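Local coordinates for toxin protein (Yersinia entomophaga, PDB 6AQK) that is the C-terminal toxin domain of an RHS-repeat protein and probably transfers ADP-ribose onto a target, at residues Y27-S32 with H74-E79; S56-I61 with R70-D75. All coordinates share one frame; numbering follows the deposited sequence.

Contact 1. Residues Y27-S32 with H74-E79; sequences YPYYSS and HDKFIE. With PT (platinum (II) ion), chain D.
Lys76 reaches across from one helix and lays its ammonium group over the face of Tyr29 on another, a cation-pi pair in which NZ stands 4.7 Å from the centroid of the Tyr29 ring and only 1° off the ring normal. The methylene beneath the charge does the actual touching: Lys76 CE lies 3.8 Å from Tyr29 CD1 and makes a CH-pi contact over the same face, with CG of the lysine also close to that side of the ring. Lys76 gets there with CG anti to its backbone N (chi1 -162°) and a bend at chi2, after which the chain runs extended and crosses the tyrosine at about a right angle. Its NZ is salt-bridged chiefly to Glu26 and also to Glu79 one turn on, where Lys76 NZ to Glu79 OE1 at 3.4 Å is a weak, long hydrogen bond. Tyr29 is held at its far end by OH, hydrogen-bonded to Asp71 N. At the helix start, His74 ND1 binds platinum at 2.4 Å, a site completed by Met51. With two carboxylates and an aromatic face around it, the ammonium charge is probably stabilised; the lysine's methylenes, and probably its charge over the ring, join the helices without any hydrogen bond between the segments.

Contact 2. Residues S56-I61 with R70-D75; sequences SKWAEI and RDISHD. With PT (platinum (II) ion), chain D.
Across from Trp58 and Ala59, the chain of 70-75 comes in as a loop and leaves as a helix. Asp71 is the centre of an inverse gamma turn, with a weak bond from Ile72 N back to Arg70 O. Ile72 then carries most of the contact. Its CD1 sits over the five-membered ring of Trp58, 3.6 Å from the centroid and 8° off the normal, a CH-pi contact over the face. The other branch, CG2, is anti to the backbone N and divides its contacts between the six-membered ring, at 3.7 Å from Trp58 CE3, and Ala59, whose CB is 3.8 Å from the same Ile72 CG2. The small methyl of Ala59 goes with a close backbone approach, 5.7 Å between Ala59 CA and Ile72 CA. Ser73 turns its side chain away from helix 51-63 and N-caps the next helix, its OG accepting from Lys76 N, before His74 begins that helix. The indole N-H, meanwhile, is bonded to Tyr29 O. The join between segments is thus apolar, while the polar groups of Trp58 and Ser73 are satisfied by helices 27-39 and 74-90.

Overall arrangement
The two contacts form one continuous patch, their centres about 7 Å apart, on the same side of the chain's centre. Helices 27-39 and 51-63 follow each other in the chain, and both meet the run of residues leading into helix 74-90: contact 1 uses that helix's first turns, contact 2 the loop just before it, with His74 and Asp75 common to both. Tyr29 ties them together through its hydroxyl and carbonyl, so ring face, side-chain end and backbone of one residue serve three chain segments. All of this precedes the first strand, 101-106, of the five-stranded mixed sheet, making it part of the N-terminal helical region of this toxin domain.

Contact 1. Residues Y27-S32 with H74-E79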
ATOM      1  N   TYR A  27      11.460   2.880  -7.758  1.00 29.65           N
ATOM      2  CA  TYR A  27      10.128   2.408  -7.335  1.00 34.95           C
ATOM      3  C   TYR A  27       9.363   1.546  -8.385  1.00 35.92           C
ATOM      4  O   TYR A  27       8.871   0.480  -8.046  1.00 33.87           O
ATOM      5  CB  TYR A  27       9.290   3.571  -6.863  1.00 35.13           C
ATOM      6  CG  TYR A  27       7.850   3.232  -6.572  1.00 36.75           C
ATOM      7  CD1 TYR A  27       7.518   2.572  -5.403  1.00 40.72           C
ATOM      8  CD2 TYR A  27       6.806   3.569  -7.473  1.00 41.72           C
ATOM      9  CE1 TYR A  27       6.203   2.232  -5.101  1.00 38.46           C
ATOM     10  CE2 TYR A  27       5.473   3.223  -7.166  1.00 45.40           C
ATOM     11  CZ  TYR A  27       5.206   2.557  -5.979  1.00 40.34           C
ATOM     12  OH  TYR A  27       3.977   2.163  -5.585  1.00 51.88           O
ATOM     13  N   PRO A  28       9.266   1.991  -9.645  1.00 35.25           N
ATOM     14  CA  PRO A  28       8.546   1.169 -10.640  1.00 39.77           C
ATOM     15  C   PRO A  28       9.030  -0.292 -10.753  1.00 35.44           C
ATOM     16  O   PRO A  28       8.221  -1.181 -10.988  1.00 33.73           O
ATOM     17  CB  PRO A  28       8.831   1.920 -11.971  1.00 42.83           C
ATOM     18  CG  PRO A  28       9.038   3.346 -11.557  1.00 43.90           C
ATOM     19  CD  PRO A  28       9.828   3.205 -10.289  1.00 39.00           C
ATOM     20  N   TYR A  29      10.332  -0.511 -10.608  1.00 33.39           N
ATOM     21  CA  TYR A  29      10.883  -1.875 -10.615  1.00 31.42           C
ATOM     22  C   TYR A  29      10.343  -2.672  -9.387  1.00 30.58           C
ATOM     23  O   TYR A  29       9.951  -3.812  -9.494  1.00 29.33           O
ATOM     24  CB  TYR A  29      12.395  -1.851 -10.560  1.00 34.14           C
ATOM     25  CG  TYR A  29      12.998  -1.422 -11.887  1.00 31.73           C
ATOM     26  CD1 TYR A  29      13.224  -2.332 -12.871  1.00 33.82           C
ATOM     27  CD2 TYR A  29      13.269  -0.061 -12.164  1.00 40.86           C
ATOM     28  CE1 TYR A  29      13.774  -1.940 -14.094  1.00 35.18           C
ATOM     29  CE2 TYR A  29      13.812   0.338 -13.396  1.00 37.24           C
ATOM     30  CZ  TYR A  29      14.060  -0.613 -14.330  1.00 36.55           C
ATOM     31  OH  TYR A  29      14.541  -0.278 -15.547  1.00 41.90           O
ATOM     32  N   TYR A  30      10.339  -2.049  -8.240  1.00 30.41           N
ATOM     33  CA  TYR A  30       9.884  -2.712  -6.963  1.00 31.76           C
ATOM     34  C   TYR A  30       8.388  -2.941  -6.959  1.00 32.71           C
ATOM     35  O   TYR A  30       7.884  -4.041  -6.570  1.00 32.23           O
ATOM     36  CB  TYR A  30      10.325  -1.866  -5.714  1.00 31.55           C
ATOM     37  CG  TYR A  30      11.797  -2.066  -5.495  1.00 29.95           C
ATOM     38  CD1 TYR A  30      12.724  -1.330  -6.233  1.00 31.28           C
ATOM     39  CD2 TYR A  30      12.269  -3.059  -4.635  1.00 30.97           C
ATOM     40  CE1 TYR A  30      14.082  -1.572  -6.130  1.00 35.46           C
ATOM     41  CE2 TYR A  30      13.632  -3.315  -4.529  1.00 34.61           C
ATOM     42  CZ  TYR A  30      14.528  -2.565  -5.293  1.00 37.57           C
ATOM     43  OH  TYR A  30      15.846  -2.752  -5.217  1.00 31.77           O
ATOM     44  N   SER A  31       7.666  -1.899  -7.371  1.00 33.00           N
ATOM     45  CA  SER A  31       6.226  -1.980  -7.458  1.00 33.70           C
ATOM     46  C   SER A  31       5.786  -3.084  -8.454  1.00 34.21           C
ATOM     47  O   SER A  31       4.959  -3.926  -8.138  1.00 30.89           O
ATOM     48  CB  SER A  31       5.634  -0.643  -7.886  1.00 38.76           C
ATOM     49  OG  SER A  31       4.225  -0.763  -7.805  1.00 46.46           O
ATOM     50  N   SER A  32       6.378  -3.090  -9.643  1.00 31.75           N
ATOM     51  CA  SER A  32       6.045  -4.067 -10.630  1.00 32.43           C
ATOM     52  C   SER A  32       6.428  -5.517 -10.241  1.00 33.89           C
ATOM     53  O   SER A  32       5.705  -6.496 -10.600  1.00 32.34           O
ATOM     54  CB  SER A  32       6.602  -3.616 -12.001  1.00 33.88           C
ATOM     55  OG  SER A  32       8.012  -3.655 -12.034  1.00 37.29           O
ATOM     56  N   HIS A  74      17.536 -10.984 -15.550  1.00 44.34           N
ATOM     57  CA  HIS A  74      17.836 -11.858 -14.462  1.00 43.60           C
ATOM     58  C   HIS A  74      18.640 -11.104 -13.427  1.00 45.38           C
ATOM     59  O   HIS A  74      18.405 -11.291 -12.231  1.00 40.76           O
ATOM     60  CB  HIS A  74      18.575 -13.135 -14.932  1.00 48.67           C
ATOM     61  CG  HIS A  74      19.465 -13.729 -13.889  1.00 54.81           C
ATOM     62  ND1 HIS A  74      19.021 -14.650 -12.965  1.00 63.30           N
ATOM     63  CD2 HIS A  74      20.779 -13.529 -13.619  1.00 68.12           C
ATOM     64  CE1 HIS A  74      20.019 -14.990 -12.166  1.00 66.13           C
ATOM     65  NE2 HIS A  74      21.099 -14.328 -12.546  1.00 70.34           N
ATOM     66  N   ASP A  75      19.574 -10.241 -13.862  1.00 50.65           N
ATOM     67  CA  ASP A  75      20.356  -9.378 -12.918  1.00 48.14           C
ATOM     68  C   ASP A  75      19.459  -8.446 -12.090  1.00 40.22           C
ATOM     69  O   ASP A  75      19.687  -8.233 -10.888  1.00 40.43           O
ATOM     70  CB  ASP A  75      21.381  -8.467 -13.625  1.00 45.05           C
ATOM     71  CG  ASP A  75      22.494  -9.252 -14.322  1.00 59.60           C
ATOM     72  OD1 ASP A  75      22.767 -10.402 -13.921  1.00 56.87           O
ATOM     73  OD2 ASP A  75      23.085  -8.714 -15.282  1.00 62.16           O
ATOM     74  N   LYS A  76      18.476  -7.851 -12.739  1.00 39.61           N
ATOM     75  CA  LYS A  76      17.643  -6.943 -12.031  1.00 37.66           C
ATOM     76  C   LYS A  76      16.766  -7.775 -11.077  1.00 38.16           C
ATOM     77  O   LYS A  76      16.494  -7.357  -9.925  1.00 35.05           O
ATOM     78  CB  LYS A  76      16.878  -6.077 -13.009  1.00 40.58           C
ATOM     79  CG  LYS A  76      16.292  -4.824 -12.441  1.00 44.18           C
ATOM     80  CD  LYS A  76      17.376  -3.852 -12.097  1.00 49.21           C
ATOM     81  CE  LYS A  76      16.778  -2.555 -11.605  1.00 49.56           C
ATOM     82  NZ  LYS A  76      17.837  -1.543 -11.360  1.00 47.35           N
ATOM     83  N   PHE A  77      16.420  -9.000 -11.514  1.00 37.80           N
ATOM     84  CA  PHE A  77      15.638  -9.918 -10.682  1.00 39.26           C
ATOM     85  C   PHE A  77      16.379 -10.173  -9.391  1.00 40.17           C
ATOM     86  O   PHE A  77      15.810 -10.098  -8.300  1.00 35.80           O
ATOM     87  CB  PHE A  77      15.343 -11.262 -11.406  1.00 43.72           C
ATOM     88  CG  PHE A  77      14.633 -12.268 -10.526  1.00 41.46           C
ATOM     89  CD1 PHE A  77      13.266 -12.226 -10.375  1.00 42.43           C
ATOM     90  CD2 PHE A  77      15.348 -13.209  -9.808  1.00 46.30           C
ATOM     91  CE1 PHE A  77      12.610 -13.107  -9.504  1.00 46.49           C
ATOM     92  CE2 PHE A  77      14.714 -14.091  -8.949  1.00 47.41           C
ATOM     93  CZ  PHE A  77      13.337 -14.041  -8.794  1.00 46.47           C
ATOM     94  N   ILE A  78      17.661 -10.511  -9.512  1.00 41.75           N
ATOM     95  CA  ILE A  78      18.469 -10.816  -8.322  1.00 42.33           C
ATOM     96  C   ILE A  78      18.634  -9.609  -7.421  1.00 38.09           C
ATOM     97  O   ILE A  78      18.540  -9.746  -6.201  1.00 38.29           O
ATOM     98  CB  ILE A  78      19.834 -11.454  -8.699  1.00 42.29           C
ATOM     99  CG1 ILE A  78      19.604 -12.821  -9.369  1.00 43.37           C
ATOM    100  CG2 ILE A  78      20.700 -11.628  -7.448  1.00 45.40           C
ATOM    101  CD1 ILE A  78      18.950 -13.878  -8.483  1.00 47.89           C
ATOM    102  N   GLU A  79      18.833  -8.435  -8.021  1.00 34.53           N
ATOM    103  CA  GLU A  79      18.990  -7.225  -7.233  1.00 38.84           C
ATOM    104  C   GLU A  79      17.725  -6.906  -6.373  1.00 32.05           C
ATOM    105  O   GLU A  79      17.832  -6.615  -5.147  1.00 33.52           O
ATOM    106  CB  GLU A  79      19.380  -6.087  -8.147  1.00 41.68           C
ATOM    107  CG  GLU A  79      19.626  -4.716  -7.505  1.00 44.72           C
ATOM    108  CD  GLU A  79      19.582  -3.593  -8.547  1.00 56.19           C
ATOM    109  OE1 GLU A  79      19.790  -3.829  -9.750  1.00 63.57           O
ATOM    110  OE2 GLU A  79      19.325  -2.442  -8.177  1.00 63.83           O
TER
HETATM  111 PT    PT D1003      17.264 -16.133 -13.572  1.00 95.41          PT

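Contact 2. Residues S56-I61 with R70-D75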
ATOM      1  N   SER A  56       9.218 -12.766 -17.112  1.00 43.43           N
ATOM      2  CA  SER A  56       8.391 -12.401 -18.238  1.00 47.26           C
ATOM      3  C   SER A  56       7.145 -11.525 -17.876  1.00 42.59           C
ATOM      4  O   SER A  56       6.872 -10.444 -18.453  1.00 39.92           O
ATOM      5  CB  SER A  56       7.994 -13.674 -18.981  1.00 51.31           C
ATOM      6  OG  SER A  56       7.146 -13.297 -20.040  1.00 61.57           O
ATOM      7  N   LYS A  57       6.448 -11.961 -16.837  1.00 40.91           N
ATOM      8  CA  LYS A  57       5.328 -11.219 -16.305  1.00 38.51           C
ATOM      9  C   LYS A  57       5.770  -9.878 -15.731  1.00 38.01           C
ATOM     10  O   LYS A  57       5.154  -8.849 -15.974  1.00 40.11           O
ATOM     11  CB  LYS A  57       4.681 -12.050 -15.166  1.00 41.23           C
ATOM     12  CG  LYS A  57       3.383 -11.462 -14.603  1.00 45.36           C
ATOM     13  CD  LYS A  57       2.383 -11.151 -15.722  1.00 49.89           C
ATOM     14  CE  LYS A  57       1.009 -11.678 -15.390  1.00 60.04           C
ATOM     15  NZ  LYS A  57       0.182 -11.630 -16.620  1.00 61.44           N
ATOM     16  N   TRP A  58       6.845  -9.914 -14.940  1.00 38.70           N
ATOM     17  CA  TRP A  58       7.384  -8.697 -14.340  1.00 39.50           C
ATOM     18  C   TRP A  58       7.696  -7.659 -15.435  1.00 38.25           C
ATOM     19  O   TRP A  58       7.304  -6.473 -15.329  1.00 34.13           O
ATOM     20  CB  TRP A  58       8.623  -9.068 -13.516  1.00 37.84           C
ATOM     21  CG  TRP A  58       9.271  -7.933 -12.807  1.00 35.15           C
ATOM     22  CD1 TRP A  58       8.701  -6.739 -12.397  1.00 34.73           C
ATOM     23  CD2 TRP A  58      10.623  -7.898 -12.412  1.00 31.00           C
ATOM     24  NE1 TRP A  58       9.665  -5.966 -11.754  1.00 37.90           N
ATOM     25  CE2 TRP A  58      10.847  -6.675 -11.755  1.00 30.94           C
ATOM     26  CE3 TRP A  58      11.684  -8.801 -12.554  1.00 33.86           C
ATOM     27  CZ2 TRP A  58      12.134  -6.306 -11.291  1.00 34.36           C
ATOM     28  CZ3 TRP A  58      12.905  -8.453 -12.106  1.00 33.79           C
ATOM     29  CH2 TRP A  58      13.136  -7.206 -11.465  1.00 33.52           C
ATOM     30  N   ALA A  59       8.335  -8.110 -16.518  1.00 36.61           N
ATOM     31  CA  ALA A  59       8.709  -7.175 -17.619  1.00 38.12           C
ATOM     32  C   ALA A  59       7.464  -6.538 -18.236  1.00 37.55           C
ATOM     33  O   ALA A  59       7.403  -5.322 -18.501  1.00 38.47           O
ATOM     34  CB  ALA A  59       9.567  -7.901 -18.670  1.00 39.82           C
ATOM     35  N   GLU A  60       6.447  -7.355 -18.420  1.00 42.66           N
ATOM     36  CA  GLU A  60       5.183  -6.895 -18.989  1.00 45.73           C
ATOM     37  C   GLU A  60       4.597  -5.803 -18.140  1.00 38.84           C
ATOM     38  O   GLU A  60       4.268  -4.729 -18.666  1.00 42.49           O
ATOM     39  CB  GLU A  60       4.256  -8.090 -19.105  1.00 50.82           C
ATOM     40  CG  GLU A  60       2.824  -7.892 -19.582  1.00 58.97           C
ATOM     41  CD  GLU A  60       2.070  -9.231 -19.488  1.00 61.26           C
ATOM     42  OE1 GLU A  60       2.657 -10.294 -19.821  1.00 59.81           O
ATOM     43  OE2 GLU A  60       0.935  -9.240 -18.998  1.00 68.42           O
ATOM     44  N   ILE A  61       4.538  -6.032 -16.819  1.00 36.98           N
ATOM     45  CA  ILE A  61       3.961  -5.015 -15.923  1.00 34.16           C
ATOM     46  C   ILE A  61       4.826  -3.723 -15.895  1.00 36.11           C
ATOM     47  O   ILE A  61       4.333  -2.573 -15.961  1.00 33.57           O
ATOM     48  CB  ILE A  61       3.820  -5.577 -14.537  1.00 35.35           C
ATOM     49  CG1 ILE A  61       2.874  -6.769 -14.541  1.00 39.22           C
ATOM     50  CG2 ILE A  61       3.348  -4.529 -13.512  1.00 34.31           C
ATOM     51  CD1 ILE A  61       3.227  -7.714 -13.419  1.00 39.34           C
ATOM     52  N   ARG A  70      11.973  -0.486 -17.715  1.00 46.38           N
ATOM     53  CA  ARG A  70      12.393  -1.200 -18.913  1.00 52.92           C
ATOM     54  C   ARG A  70      13.607  -2.103 -18.758  1.00 53.36           C
ATOM     55  O   ARG A  70      13.760  -3.019 -19.537  1.00 55.48           O
ATOM     56  CB  ARG A  70      12.603  -0.218 -20.073  1.00 55.70           C
ATOM     57  N   ASP A  71      14.483  -1.908 -17.773  1.00 52.97           N
ATOM     58  CA  ASP A  71      15.719  -2.741 -17.725  1.00 58.07           C
ATOM     59  C   ASP A  71      15.503  -4.024 -16.907  1.00 56.23           C
ATOM     60  O   ASP A  71      16.201  -4.257 -15.925  1.00 51.28           O
ATOM     61  CB  ASP A  71      16.917  -1.929 -17.183  1.00 57.99           C
ATOM     62  N   ILE A  72      14.502  -4.834 -17.273  1.00 52.38           N
ATOM     63  CA  ILE A  72      14.150  -5.995 -16.462  1.00 50.08           C
ATOM     64  C   ILE A  72      14.856  -7.227 -17.064  1.00 48.22           C
ATOM     65  O   ILE A  72      14.763  -7.464 -18.257  1.00 50.65           O
ATOM     66  CB  ILE A  72      12.614  -6.141 -16.295  1.00 50.68           C
ATOM     67  CG1 ILE A  72      12.128  -5.214 -15.189  1.00 44.63           C
ATOM     68  CG2 ILE A  72      12.237  -7.586 -15.958  1.00 53.09           C
ATOM     69  CD1 ILE A  72      10.638  -5.075 -15.112  1.00 46.46           C
ATOM     70  N   SER A  73      15.522  -8.000 -16.211  1.00 47.18           N
ATOM     71  CA  SER A  73      16.463  -9.053 -16.587  1.00 45.80           C
ATOM     72  C   SER A  73      16.742  -9.923 -15.377  1.00 49.04           C
ATOM     73  O   SER A  73      16.329  -9.594 -14.271  1.00 43.20           O
ATOM     74  CB  SER A  73      17.800  -8.417 -17.030  1.00 46.23           C
ATOM     75  OG  SER A  73      18.399  -7.769 -15.911  1.00 44.91           O
ATOM     76  N   HIS A  74      17.536 -10.984 -15.550  1.00 44.34           N
ATOM     77  CA  HIS A  74      17.836 -11.858 -14.462  1.00 43.60           C
ATOM     78  C   HIS A  74      18.640 -11.104 -13.427  1.00 45.38           C
ATOM     79  O   HIS A  74      18.405 -11.291 -12.231  1.00 40.76           O
ATOM     80  CB  HIS A  74      18.575 -13.135 -14.932  1.00 48.67           C
ATOM     81  CG  HIS A  74      19.465 -13.729 -13.889  1.00 54.81           C
ATOM     82  ND1 HIS A  74      19.021 -14.650 -12.965  1.00 63.30           N
ATOM     83  CD2 HIS A  74      20.779 -13.529 -13.619  1.00 68.12           C
ATOM     84  CE1 HIS A  74      20.019 -14.990 -12.166  1.00 66.13           C
ATOM     85  NE2 HIS A  74      21.099 -14.328 -12.546  1.00 70.34           N
ATOM     86  N   ASP A  75      19.574 -10.241 -13.862  1.00 50.65           N
ATOM     87  CA  ASP A  75      20.356  -9.378 -12.918  1.00 48.14           C
ATOM     88  C   ASP A  75      19.459  -8.446 -12.090  1.00 40.22           C
ATOM     89  O   ASP A  75      19.687  -8.233 -10.888  1.00 40.43           O
ATOM     90  CB  ASP A  75      21.381  -8.467 -13.625  1.00 45.05           C
ATOM     91  CG  ASP A  75      22.494  -9.252 -14.322  1.00 59.60           C
ATOM     92  OD1 ASP A  75      22.767 -10.402 -13.921  1.00 56.87           O
ATOM     93  OD2 ASP A  75      23.085  -8.714 -15.282  1.00 62.16           O
TER
HETATM   94 PT    PT D1003      17.264 -16.133 -13.572  1.00 95.41          PT